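PDB 3DH0: SAM dependent methyltransferase from Aquifex aeolicus, which binds S-adenosylmethionine and probably transfers its methyl group to an acceptor, as the methyltransferase family to which it belongs does. Local coordinates for residues S10-L15 against V75-E80; G49-Y54 against F109-F114; E147-G152 against G182-G187. One frame throughout, in Å; residues are numbered along the deposited sequence.

Contacts 1 and 2 both border the bound S-adenosylmethionine, while contact 3 reaches the same central sheet as contact 2. Residues 10-15 and 75-80 meet at the surface, the centre of their contact about 15 Å from that of the chain; residues 49-54 and 109-114 meet inside it, the centre of theirs about 5 Å from that of the chain. These two contacts touch directly, Leu15 O lying 3.3 Å from Phe50 CB, and their segments alternate along the chain. Contact 3 follows in sequence, its centre about 18 Å from that of contact 2, yet Phe114 CZ packs 3.6 Å from Cys185 SG. Lys151 of contact 3 has its side chain about 10 Å from the ligand.

Contact 1: residues S10-L15 against V75-E80. With SAM (S-adenosylmethionine), chain C.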
loop_
_atom_site.group_PDB
_atom_site.type_symbol
_atom_site.label_atom_id
_atom_site.label_comp_id
_atom_site.label_asym_id
_atom_site.label_seq_id
_atom_site.Cartn_x
_atom_site.Cartn_y
_atom_site.Cartn_z
ATOM N N SER A 10 -1.408 5.690 18.615
ATOM C CA SER A 10 -0.464 5.541 19.726
ATOM C C SER A 10 0.339 4.238 19.682
ATOM O O SER A 10 1.217 4.014 20.512
ATOM C CB SER A 10 -1.183 5.668 21.076
ATOM O OG SER A 10 -1.972 4.527 21.352
ATOM N N LYS A 11 0.034 3.390 18.703
ATOM C CA LYS A 11 0.727 2.117 18.536
ATOM C C LYS A 11 1.657 2.168 17.329
ATOM O O LYS A 11 2.233 1.156 16.943
ATOM C CB LYS A 11 -0.281 0.986 18.312
ATOM C CG LYS A 11 -1.097 0.554 19.515
ATOM C CD LYS A 11 -2.046 -0.567 19.113
ATOM C CE LYS A 11 -2.571 -1.331 20.324
ATOM N NZ LYS A 11 -3.297 -0.453 21.271
ATOM N N ILE A 12 1.801 3.348 16.738
ATOM C CA ILE A 12 2.620 3.521 15.541
ATOM C C ILE A 12 4.006 2.875 15.519
ATOM O O ILE A 12 4.498 2.500 14.455
ATOM C CB ILE A 12 2.796 5.012 15.195
ATOM C CG1 ILE A 12 3.254 5.141 13.743
ATOM C CG2 ILE A 12 3.829 5.652 16.118
ATOM C CD1 ILE A 12 3.034 6.503 13.165
ATOM N N LYS A 13 4.637 2.743 16.677
ATOM C CA LYS A 13 5.961 2.148 16.738
ATOM C C LYS A 13 5.895 0.697 16.291
ATOM O O LYS A 13 6.907 0.097 15.932
ATOM C CB LYS A 13 6.509 2.237 18.159
ATOM C CG LYS A 13 7.856 2.906 18.256
ATOM C CD LYS A 13 7.794 4.336 17.796
ATOM C CE LYS A 13 9.198 4.888 17.597
ATOM N NZ LYS A 13 9.969 4.094 16.595
ATOM N N LYS A 14 4.694 0.128 16.327
ATOM C CA LYS A 14 4.496 -1.247 15.901
ATOM C C LYS A 14 4.599 -1.313 14.384
ATOM O O LYS A 14 4.789 -2.379 13.806
ATOM C CB LYS A 14 3.125 -1.754 16.339
ATOM C CG LYS A 14 3.086 -2.484 17.664
ATOM C CD LYS A 14 1.674 -3.030 17.898
ATOM C CE LYS A 14 1.557 -3.852 19.189
ATOM N NZ LYS A 14 0.138 -4.026 19.690
ATOM N N LEU A 15 4.462 -0.163 13.740
ATOM C CA LEU A 15 4.553 -0.101 12.293
ATOM C C LEU A 15 5.988 0.232 11.865
ATOM O O LEU A 15 6.393 -0.043 10.743
ATOM C CB LEU A 15 3.584 0.953 11.767
ATOM C CG LEU A 15 2.102 0.750 12.115
ATOM C CD1 LEU A 15 1.289 1.995 11.723
ATOM C CD2 LEU A 15 1.579 -0.507 11.419
ATOM N N VAL A 75 0.738 10.901 9.134
ATOM C CA VAL A 75 1.321 11.732 8.097
ATOM C C VAL A 75 2.582 12.438 8.602
ATOM O O VAL A 75 3.634 12.385 7.967
ATOM C CB VAL A 75 0.305 12.781 7.596
ATOM C CG1 VAL A 75 0.951 13.678 6.566
ATOM C CG2 VAL A 75 -0.916 12.087 7.010
ATOM N N ASN A 76 2.492 13.083 9.755
ATOM C CA ASN A 76 3.653 13.792 10.260
ATOM C C ASN A 76 4.797 12.882 10.686
ATOM O O ASN A 76 5.956 13.264 10.618
ATOM C CB ASN A 76 3.242 14.738 11.389
ATOM C CG ASN A 76 2.332 15.869 10.902
ATOM O OD1 ASN A 76 2.612 16.522 9.891
ATOM N ND2 ASN A 76 1.237 16.100 11.624
ATOM N N TYR A 77 4.470 11.670 11.101
ATOM C CA TYR A 77 5.488 10.725 11.519
ATOM C C TYR A 77 6.270 10.263 10.295
ATOM O O TYR A 77 7.504 10.232 10.311
ATOM C CB TYR A 77 4.841 9.520 12.192
ATOM C CG TYR A 77 5.834 8.572 12.807
ATOM C CD1 TYR A 77 6.203 8.685 14.148
ATOM C CD2 TYR A 77 6.408 7.547 12.051
ATOM C CE1 TYR A 77 7.110 7.802 14.718
ATOM C CE2 TYR A 77 7.316 6.664 12.616
ATOM C CZ TYR A 77 7.658 6.797 13.946
ATOM O OH TYR A 77 8.547 5.915 14.501
ATOM N N ALA A 78 5.543 9.896 9.242
ATOM C CA ALA A 78 6.156 9.438 7.997
ATOM C C ALA A 78 6.983 10.547 7.360
ATOM O O ALA A 78 8.024 10.299 6.774
ATOM C CB ALA A 78 5.080 8.975 7.022
ATOM N N TRP A 79 6.505 11.774 7.480
ATOM C CA TRP A 79 7.211 12.907 6.926
ATOM C C TRP A 79 8.565 13.062 7.611
ATOM O O TRP A 79 9.590 13.143 6.941
ATOM C CB TRP A 79 6.375 14.171 7.108
ATOM C CG TRP A 79 7.040 15.393 6.606
ATOM C CD1 TRP A 79 7.303 16.522 7.310
ATOM C CD2 TRP A 79 7.570 15.597 5.298
ATOM N NE1 TRP A 79 7.972 17.424 6.521
ATOM C CE2 TRP A 79 8.147 16.878 5.278
ATOM C CE3 TRP A 79 7.614 14.816 4.136
ATOM C CZ2 TRP A 79 8.767 17.401 4.144
ATOM C CZ3 TRP A 79 8.232 15.334 3.002
ATOM C CH2 TRP A 79 8.800 16.614 3.015
ATOM N N GLU A 80 8.572 13.104 8.943
ATOM C CA GLU A 80 9.818 13.254 9.669
ATOM C C GLU A 80 10.733 12.099 9.296
ATOM O O GLU A 80 11.952 12.204 9.332
ATOM C CB GLU A 80 9.580 13.275 11.181
ATOM C CG GLU A 80 10.886 13.274 11.968
ATOM C CD GLU A 80 10.745 13.714 13.416
ATOM O OE1 GLU A 80 9.925 13.124 14.161
ATOM O OE2 GLU A 80 11.471 14.650 13.824
HETATM N N SAM C . 1.389 0.031 5.503
HETATM C CA SAM C . 2.042 0.484 6.769
HETATM C C SAM C . 3.355 -0.236 6.974
HETATM O O SAM C . 3.710 -1.065 6.135
HETATM O OXT SAM C . 4.000 0.086 8.025
HETATM C CB SAM C . 1.119 0.212 7.952
HETATM C CG SAM C . -0.251 0.629 7.602
HETATM S SD SAM C . -1.607 0.435 8.791
HETATM C CE SAM C . -1.836 -1.343 8.838
HETATM C "C5'" SAM C . -2.927 1.056 7.858
HETATM C "C4'" SAM C . -2.965 2.561 7.690
HETATM O "O4'" SAM C . -4.079 2.794 6.836
HETATM C "C3'" SAM C . -3.371 3.307 8.976
HETATM O "O3'" SAM C . -2.179 4.044 9.372
HETATM C "C2'" SAM C . -4.443 4.299 8.569
HETATM O "O2'" SAM C . -4.369 5.626 9.046
HETATM C "C1'" SAM C . -4.473 4.090 7.023
HETATM N N9 SAM C . -5.756 4.211 6.357
HETATM C C8 SAM C . -6.993 3.701 6.696
HETATM N N7 SAM C . -7.921 4.000 5.842
HETATM C C5 SAM C . -7.266 4.759 4.872
HETATM C C6 SAM C . -7.710 5.381 3.670
HETATM N N6 SAM C . -8.997 5.314 3.264
HETATM N N1 SAM C . -6.782 6.076 2.905
HETATM C C2 SAM C . -5.503 6.119 3.349
HETATM N N3 SAM C . -4.990 5.569 4.455
HETATM C C4 SAM C . -5.929 4.896 5.177
#
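Ile12 lays its CD1 methyl over one face of the Tyr77 ring, close to the ring's root: CD1 is 3.5 Å from Tyr77 CG and reaches Tyr77 CB as well. Measured to the ring centroid the same methyl stands at 3.9 Å, 28° off the ring normal, which meets the description of a CH-pi contact. Its reach comes from an extended branch, with CG1 of Ile12 anti to the backbone N (chi1 -162°) and CD1 carried onward by a chi2 of 161°. The other branch, CG2, only approaches the ring near Tyr77 CE1.

Tyr77 reaches out from helix 72-85 toward the loop that precedes helix 26-33, and its hydroxyl is met by Lys13. The lysine chain, bent at chi2 and chi4, crosses the tyrosine at about a right angle; Lys13 CE comes in near the ring plane, at its edge, and Lys13 NZ donates a hydrogen bond to Tyr77 OH at 3.1 Å. The stronger polar partner of that hydroxyl is Asp16 OD2, in the same loop, which also forms a long, weak ion pair with Lys13 NZ. Ala48 touches both Ile12 and Tyr77, joining the pair to the loop that leads to helix 52-59.

Two residues beyond Lys13, Leu15 turns to the ligand: its CD2 lies 3.6 Å from CB of S-adenosylmethionine. The loop thus faces helix 72-85 through Ile12 and Lys13 and the methionine portion of the ligand through Leu15. Chemically the contact divides along the tyrosine, apolar where the methyl rests on the ring and polar at the phenol end, where a lysine and an aspartate of one loop would be expected to fix the direction of the hydroxyl.

Contact 2: residues G49-Y54 against F109-F114; sequences GFYLPY and FIFMAF. With SAM (S-adenosylmethionine), chain C.
Tyr51 meets three residues of strand 107-113 and its end: Phe111, Ala113 and Phe114. Phe111 turns its ring edge toward the face of Tyr51 in an offset edge-to-face pair, the planes at 88° and the centroids 5.9 Å apart; Phe111 CE2 also lies 4.0 Å from Tyr51 CB. Phe111 CG stands opposite the backbone N (chi1 176°), which carries the ring out toward Tyr51. Farther along the tyrosine, Tyr51 CE2 packs 4.1 Å from Ala113 CB, and the hydroxyl comes to the edge of the Phe114 ring, near its plane, with Tyr51 OH 3.9 Å from Phe114 CE1.

The ligand lies beside this group. The amino N of S-adenosylmethionine donates a hydrogen bond to the backbone O of Ala113 at 2.8 Å, and its carboxylate OXT is 3.4 Å from Phe50 CB.

Further out, Phe50 CD2 sits over the centre of the Tyr51 ring, 3.6 Å above its plane, and Phe24 meets Tyr51 with its ring planes only about 15° apart. Phe111 is carried by a strand that hydrogen-bonds to Leu42 of strand 40-43, and its side chain touches Asp43 and Ile142. The arrangement is that of a Rossmann-like methyltransferase, in which the end of a central parallel strand and the loop leading into helix 52-59 together form part of the wall of the pocket around the methionine part of the ligand.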
loop_
_atom_site.group_PDB
_atom_site.type_symbol
_atom_site.label_atom_id
_atom_site.label_comp_id
_atom_site.label_asym_id
_atom_site.label_seq_id
_atom_site.Cartn_x
_atom_site.Cartn_y
_atom_site.Cartn_z
ATOM N N GLY A 49 5.510 4.917 7.510
ATOM C CA GLY A 49 6.373 5.108 6.361
ATOM C C GLY A 49 7.442 4.039 6.330
ATOM O O GLY A 49 8.528 4.253 5.795
ATOM N N PHE A 50 7.121 2.881 6.909
ATOM C CA PHE A 50 8.041 1.756 6.997
ATOM C C PHE A 50 8.601 1.306 5.660
ATOM O O PHE A 50 9.809 1.260 5.488
ATOM C CB PHE A 50 7.368 0.573 7.686
ATOM C CG PHE A 50 8.277 -0.598 7.881
ATOM C CD1 PHE A 50 9.345 -0.523 8.773
ATOM C CD2 PHE A 50 8.101 -1.765 7.143
ATOM C CE1 PHE A 50 10.229 -1.596 8.928
ATOM C CE2 PHE A 50 8.980 -2.848 7.286
ATOM C CZ PHE A 50 10.046 -2.762 8.181
ATOM N N TYR A 51 7.731 0.969 4.716
ATOM C CA TYR A 51 8.174 0.534 3.395
ATOM C C TYR A 51 8.628 1.663 2.463
ATOM O O TYR A 51 9.060 1.409 1.352
ATOM C CB TYR A 51 7.065 -0.265 2.717
ATOM C CG TYR A 51 6.759 -1.564 3.407
ATOM C CD1 TYR A 51 7.691 -2.596 3.429
ATOM C CD2 TYR A 51 5.552 -1.761 4.060
ATOM C CE1 TYR A 51 7.426 -3.788 4.090
ATOM C CE2 TYR A 51 5.282 -2.960 4.727
ATOM C CZ TYR A 51 6.224 -3.958 4.733
ATOM O OH TYR A 51 5.987 -5.129 5.388
ATOM N N LEU A 52 8.549 2.905 2.921
ATOM C CA LEU A 52 8.942 4.043 2.095
ATOM C C LEU A 52 10.395 4.028 1.617
ATOM O O LEU A 52 10.684 4.380 0.471
ATOM C CB LEU A 52 8.625 5.363 2.820
ATOM C CG LEU A 52 7.144 5.807 2.805
ATOM C CD1 LEU A 52 6.977 7.158 3.504
ATOM C CD2 LEU A 52 6.651 5.895 1.372
ATOM N N PRO A 53 11.335 3.642 2.487
ATOM C CA PRO A 53 12.729 3.615 2.030
ATOM C C PRO A 53 12.897 2.689 0.825
ATOM O O PRO A 53 13.777 2.878 -0.011
ATOM C CB PRO A 53 13.473 3.094 3.257
ATOM C CG PRO A 53 12.687 3.690 4.377
ATOM C CD PRO A 53 11.258 3.456 3.948
ATOM N N TYR A 54 12.029 1.689 0.751
ATOM C CA TYR A 54 12.060 0.703 -0.311
ATOM C C TYR A 54 11.531 1.243 -1.608
ATOM O O TYR A 54 12.237 1.287 -2.598
ATOM C CB TYR A 54 11.268 -0.518 0.130
ATOM C CG TYR A 54 11.884 -1.152 1.342
ATOM C CD1 TYR A 54 13.046 -1.910 1.228
ATOM C CD2 TYR A 54 11.380 -0.899 2.623
ATOM C CE1 TYR A 54 13.701 -2.394 2.340
ATOM C CE2 TYR A 54 12.039 -1.382 3.755
ATOM C CZ TYR A 54 13.207 -2.130 3.595
ATOM O OH TYR A 54 13.903 -2.582 4.689
ATOM N N PHE A 109 2.038 2.833 -10.327
ATOM C CA PHE A 109 2.004 1.727 -9.389
ATOM C C PHE A 109 1.236 2.112 -8.126
ATOM O O PHE A 109 1.425 3.195 -7.583
ATOM C CB PHE A 109 3.445 1.365 -9.019
ATOM C CG PHE A 109 3.605 -0.019 -8.498
ATOM C CD1 PHE A 109 3.926 -1.058 -9.360
ATOM C CD2 PHE A 109 3.416 -0.292 -7.148
ATOM C CE1 PHE A 109 4.065 -2.367 -8.890
ATOM C CE2 PHE A 109 3.549 -1.588 -6.656
ATOM C CZ PHE A 109 3.875 -2.636 -7.533
ATOM N N ILE A 110 0.364 1.227 -7.669
ATOM C CA ILE A 110 -0.394 1.461 -6.451
ATOM C C ILE A 110 -0.066 0.324 -5.485
ATOM O O ILE A 110 -0.328 -0.840 -5.757
ATOM C CB ILE A 110 -1.905 1.480 -6.713
ATOM C CG1 ILE A 110 -2.250 2.528 -7.770
ATOM C CG2 ILE A 110 -2.653 1.818 -5.423
ATOM C CD1 ILE A 110 -3.630 2.329 -8.387
ATOM N N PHE A 111 0.521 0.673 -4.353
ATOM C CA PHE A 111 0.920 -0.300 -3.347
ATOM C C PHE A 111 0.065 -0.126 -2.103
ATOM O O PHE A 111 0.048 0.946 -1.495
ATOM C CB PHE A 111 2.392 -0.075 -3.012
ATOM C CG PHE A 111 2.917 -0.944 -1.925
ATOM C CD1 PHE A 111 2.899 -2.325 -2.047
ATOM C CD2 PHE A 111 3.496 -0.372 -0.795
ATOM C CE1 PHE A 111 3.456 -3.134 -1.066
ATOM C CE2 PHE A 111 4.056 -1.158 0.194
ATOM C CZ PHE A 111 4.040 -2.550 0.061
ATOM N N MET A 112 -0.653 -1.174 -1.731
ATOM C CA MET A 112 -1.506 -1.120 -0.556
ATOM C C MET A 112 -1.080 -2.200 0.443
ATOM O O MET A 112 -1.538 -3.335 0.364
ATOM C CB MET A 112 -2.960 -1.317 -0.979
ATOM C CG MET A 112 -3.920 -0.365 -0.301
ATOM S SD MET A 112 -5.621 -0.598 -0.809
ATOM C CE MET A 112 -5.529 -0.242 -2.511
ATOM N N ALA A 113 -0.204 -1.849 1.380
ATOM C CA ALA A 113 0.278 -2.823 2.360
ATOM C C ALA A 113 -0.455 -2.825 3.699
ATOM O O ALA A 113 -0.315 -1.907 4.500
ATOM C CB ALA A 113 1.772 -2.632 2.593
ATOM N N PHE A 114 -1.215 -3.889 3.934
ATOM C CA PHE A 114 -1.992 -4.064 5.159
ATOM C C PHE A 114 -2.997 -2.949 5.426
ATOM O O PHE A 114 -3.345 -2.686 6.577
ATOM C CB PHE A 114 -1.064 -4.185 6.374
ATOM C CG PHE A 114 -0.065 -5.294 6.261
ATOM C CD1 PHE A 114 1.273 -5.015 5.983
ATOM C CD2 PHE A 114 -0.461 -6.620 6.424
ATOM C CE1 PHE A 114 2.199 -6.030 5.870
ATOM C CE2 PHE A 114 0.454 -7.648 6.315
ATOM C CZ PHE A 114 1.795 -7.357 6.038
HETATM N N SAM C . 1.389 0.031 5.503
HETATM C CA SAM C . 2.042 0.484 6.769
HETATM C C SAM C . 3.355 -0.236 6.974
HETATM O O SAM C . 3.710 -1.065 6.135
HETATM O OXT SAM C . 4.000 0.086 8.025
HETATM C CB SAM C . 1.119 0.212 7.952
HETATM C CG SAM C . -0.251 0.629 7.602
HETATM S SD SAM C . -1.607 0.435 8.791
HETATM C CE SAM C . -1.836 -1.343 8.838
HETATM C "C5'" SAM C . -2.927 1.056 7.858
HETATM C "C4'" SAM C . -2.965 2.561 7.690
HETATM O "O4'" SAM C . -4.079 2.794 6.836
HETATM C "C3'" SAM C . -3.371 3.307 8.976
HETATM O "O3'" SAM C . -2.179 4.044 9.372
HETATM C "C2'" SAM C . -4.443 4.299 8.569
HETATM O "O2'" SAM C . -4.369 5.626 9.046
HETATM C "C1'" SAM C . -4.473 4.090 7.023
HETATM N N9 SAM C . -5.756 4.211 6.357
HETATM C C8 SAM C . -6.993 3.701 6.696
HETATM N N7 SAM C . -7.921 4.000 5.842
HETATM C C5 SAM C . -7.266 4.759 4.872
HETATM C C6 SAM C . -7.710 5.381 3.670
HETATM N N6 SAM C . -8.997 5.314 3.264
HETATM N N1 SAM C . -6.782 6.076 2.905
HETATM C C2 SAM C . -5.503 6.119 3.349
HETATM N N3 SAM C . -4.990 5.569 4.455
HETATM C C4 SAM C . -5.929 4.896 5.177
#

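Contact 3: residues E147-G152 against G182-G187; sequences EERDKG and GKYCFG
Beyond strand 137-144 the chain enters a loop that packs against the turn of the beta hairpin formed by strands 174-181 and 185-191 of the mixed sheet, and Tyr184 at that turn is the residue it meets. Lys151 lies over one face of the ring: its CG stands 3.8 Å from the centroid, 10° off the ring normal, a CH-pi contact made by the aliphatic part of the lysine. The chain then bends at chi2, and its end leads away from the ring.

At the ring edge, close to its plane, comes Arg149, whose CB is 3.4 Å from Tyr184 CD2; farther along the same side chain, Arg149 CD reaches the backbone O of Tyr184, also at 3.4 Å. The guanidinium plane is turned 45° from the ring, and its NH2 is hydrogen-bonded outside this pair of segments, to the backbone O of Pro153 and of Lys145.

The phenol donates a hydrogen bond from Tyr184 OH to Asp150 OD2 at 3.0 Å, meeting that oxygen from above the carboxylate plane, 54° out of it. Trp144 borders the group too, touching Arg149, Lys151 and Tyr184. A leucine in place of Tyr184 would probably leave the Asp150 carboxylate without its phenol donor and Lys151 without a ring face to lie on. The contact thus pairs apolar chain carbons with an aromatic ring, with one hydroxyl-to-carboxylate bond at the phenol end, while the arginine's charged group serves the backbone of its own loop.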
loop_
_atom_site.group_PDB
_atom_site.type_symbol
_atom_site.label_atom_id
_atom_site.label_comp_id
_atom_site.label_asym_id
_atom_site.label_seq_id
_atom_site.Cartn_x
_atom_site.Cartn_y
_atom_site.Cartn_z
ATOM N N GLU A 147 -6.726 -16.652 8.552
ATOM C CA GLU A 147 -6.720 -17.819 9.406
ATOM C C GLU A 147 -6.201 -17.289 10.725
ATOM O O GLU A 147 -6.469 -16.133 11.089
ATOM C CB GLU A 147 -5.765 -18.865 8.851
ATOM C CG GLU A 147 -4.340 -18.382 8.721
ATOM C CD GLU A 147 -3.656 -19.003 7.527
ATOM O OE1 GLU A 147 -2.449 -19.315 7.630
ATOM O OE2 GLU A 147 -4.326 -19.168 6.480
ATOM N N GLU A 148 -5.457 -18.116 11.449
ATOM C CA GLU A 148 -4.903 -17.663 12.709
ATOM C C GLU A 148 -3.418 -17.868 12.620
ATOM O O GLU A 148 -2.947 -18.873 12.087
ATOM C CB GLU A 148 -5.572 -18.402 13.865
ATOM C CG GLU A 148 -7.062 -17.999 13.955
ATOM C CD GLU A 148 -7.837 -18.738 15.025
ATOM O OE1 GLU A 148 -7.781 -19.995 15.021
ATOM O OE2 GLU A 148 -8.509 -18.062 15.851
ATOM N N ARG A 149 -2.679 -16.877 13.102
ATOM C CA ARG A 149 -1.227 -16.912 13.010
ATOM C C ARG A 149 -0.580 -16.454 14.309
ATOM O O ARG A 149 -1.148 -15.642 15.053
ATOM C CB ARG A 149 -0.777 -15.984 11.867
ATOM C CG ARG A 149 -1.585 -16.115 10.570
ATOM C CD ARG A 149 -1.524 -14.833 9.727
ATOM N NE ARG A 149 -2.805 -14.115 9.677
ATOM C CZ ARG A 149 -3.418 -13.578 10.734
ATOM N NH1 ARG A 149 -2.873 -13.671 11.946
ATOM N NH2 ARG A 149 -4.574 -12.938 10.579
ATOM N N ASP A 150 0.621 -16.952 14.569
ATOM C CA ASP A 150 1.328 -16.567 15.783
ATOM C C ASP A 150 2.111 -15.278 15.560
ATOM O O ASP A 150 3.264 -15.161 15.999
ATOM C CB ASP A 150 2.287 -17.681 16.217
ATOM C CG ASP A 150 3.132 -18.199 15.065
ATOM O OD1 ASP A 150 2.567 -18.926 14.209
ATOM O OD2 ASP A 150 4.341 -17.865 15.020
ATOM N N LYS A 151 1.477 -14.310 14.890
ATOM C CA LYS A 151 2.125 -13.031 14.593
ATOM C C LYS A 151 1.205 -11.946 14.009
ATOM O O LYS A 151 1.576 -10.774 13.991
ATOM C CB LYS A 151 3.327 -13.272 13.654
ATOM C CG LYS A 151 3.711 -12.111 12.734
ATOM C CD LYS A 151 4.404 -10.930 13.447
ATOM C CE LYS A 151 4.601 -9.745 12.473
ATOM N NZ LYS A 151 5.449 -8.616 13.004
ATOM N N GLY A 152 0.010 -12.297 13.551
ATOM C CA GLY A 152 -0.849 -11.258 13.002
ATOM C C GLY A 152 -2.189 -11.027 13.688
ATOM O O GLY A 152 -2.667 -11.882 14.449
ATOM N N GLY A 182 5.124 -15.040 2.259
ATOM C CA GLY A 182 5.768 -15.390 3.509
ATOM C C GLY A 182 4.965 -15.884 4.707
ATOM O O GLY A 182 4.885 -15.192 5.721
ATOM N N LYS A 183 4.350 -17.052 4.610
ATOM C CA LYS A 183 3.636 -17.626 5.750
ATOM C C LYS A 183 2.521 -16.879 6.478
ATOM O O LYS A 183 1.650 -17.512 7.065
ATOM C CB LYS A 183 4.661 -18.059 6.805
ATOM C CG LYS A 183 5.343 -19.379 6.501
ATOM C CD LYS A 183 6.869 -19.269 6.483
ATOM C CE LYS A 183 7.519 -20.604 6.056
ATOM N NZ LYS A 183 9.014 -20.528 5.921
ATOM N N TYR A 184 2.538 -15.555 6.491
ATOM C CA TYR A 184 1.488 -14.848 7.217
ATOM C C TYR A 184 0.584 -14.023 6.330
ATOM O O TYR A 184 -0.544 -13.718 6.702
ATOM C CB TYR A 184 2.086 -13.916 8.276
ATOM C CG TYR A 184 2.881 -14.590 9.375
ATOM C CD1 TYR A 184 4.284 -14.628 9.333
ATOM C CD2 TYR A 184 2.234 -15.137 10.489
ATOM C CE1 TYR A 184 5.025 -15.186 10.384
ATOM C CE2 TYR A 184 2.956 -15.699 11.537
ATOM C CZ TYR A 184 4.353 -15.719 11.487
ATOM O OH TYR A 184 5.063 -16.237 12.554
ATOM N N CYS A 185 1.079 -13.651 5.159
ATOM C CA CYS A 185 0.294 -12.825 4.262
ATOM C C CYS A 185 0.151 -13.417 2.880
ATOM O O CYS A 185 0.719 -14.462 2.561
ATOM C CB CYS A 185 0.944 -11.456 4.122
ATOM S SG CYS A 185 1.810 -10.922 5.577
ATOM N N PHE A 186 -0.636 -12.719 2.071
ATOM C CA PHE A 186 -0.860 -13.073 0.686
ATOM C C PHE A 186 -0.681 -11.786 -0.113
ATOM O O PHE A 186 -0.497 -10.714 0.452
ATOM C CB PHE A 186 -2.258 -13.657 0.491
ATOM C CG PHE A 186 -3.368 -12.734 0.873
ATOM C CD1 PHE A 186 -3.704 -11.657 0.064
ATOM C CD2 PHE A 186 -4.094 -12.955 2.039
ATOM C CE1 PHE A 186 -4.751 -10.812 0.410
ATOM C CE2 PHE A 186 -5.142 -12.119 2.398
ATOM C CZ PHE A 186 -5.473 -11.046 1.586
ATOM N N GLY A 187 -0.704 -11.893 -1.428
ATOM C CA GLY A 187 -0.548 -10.717 -2.250
ATOM C C GLY A 187 -1.419 -10.891 -3.465
ATOM O O GLY A 187 -1.742 -12.005 -3.851
#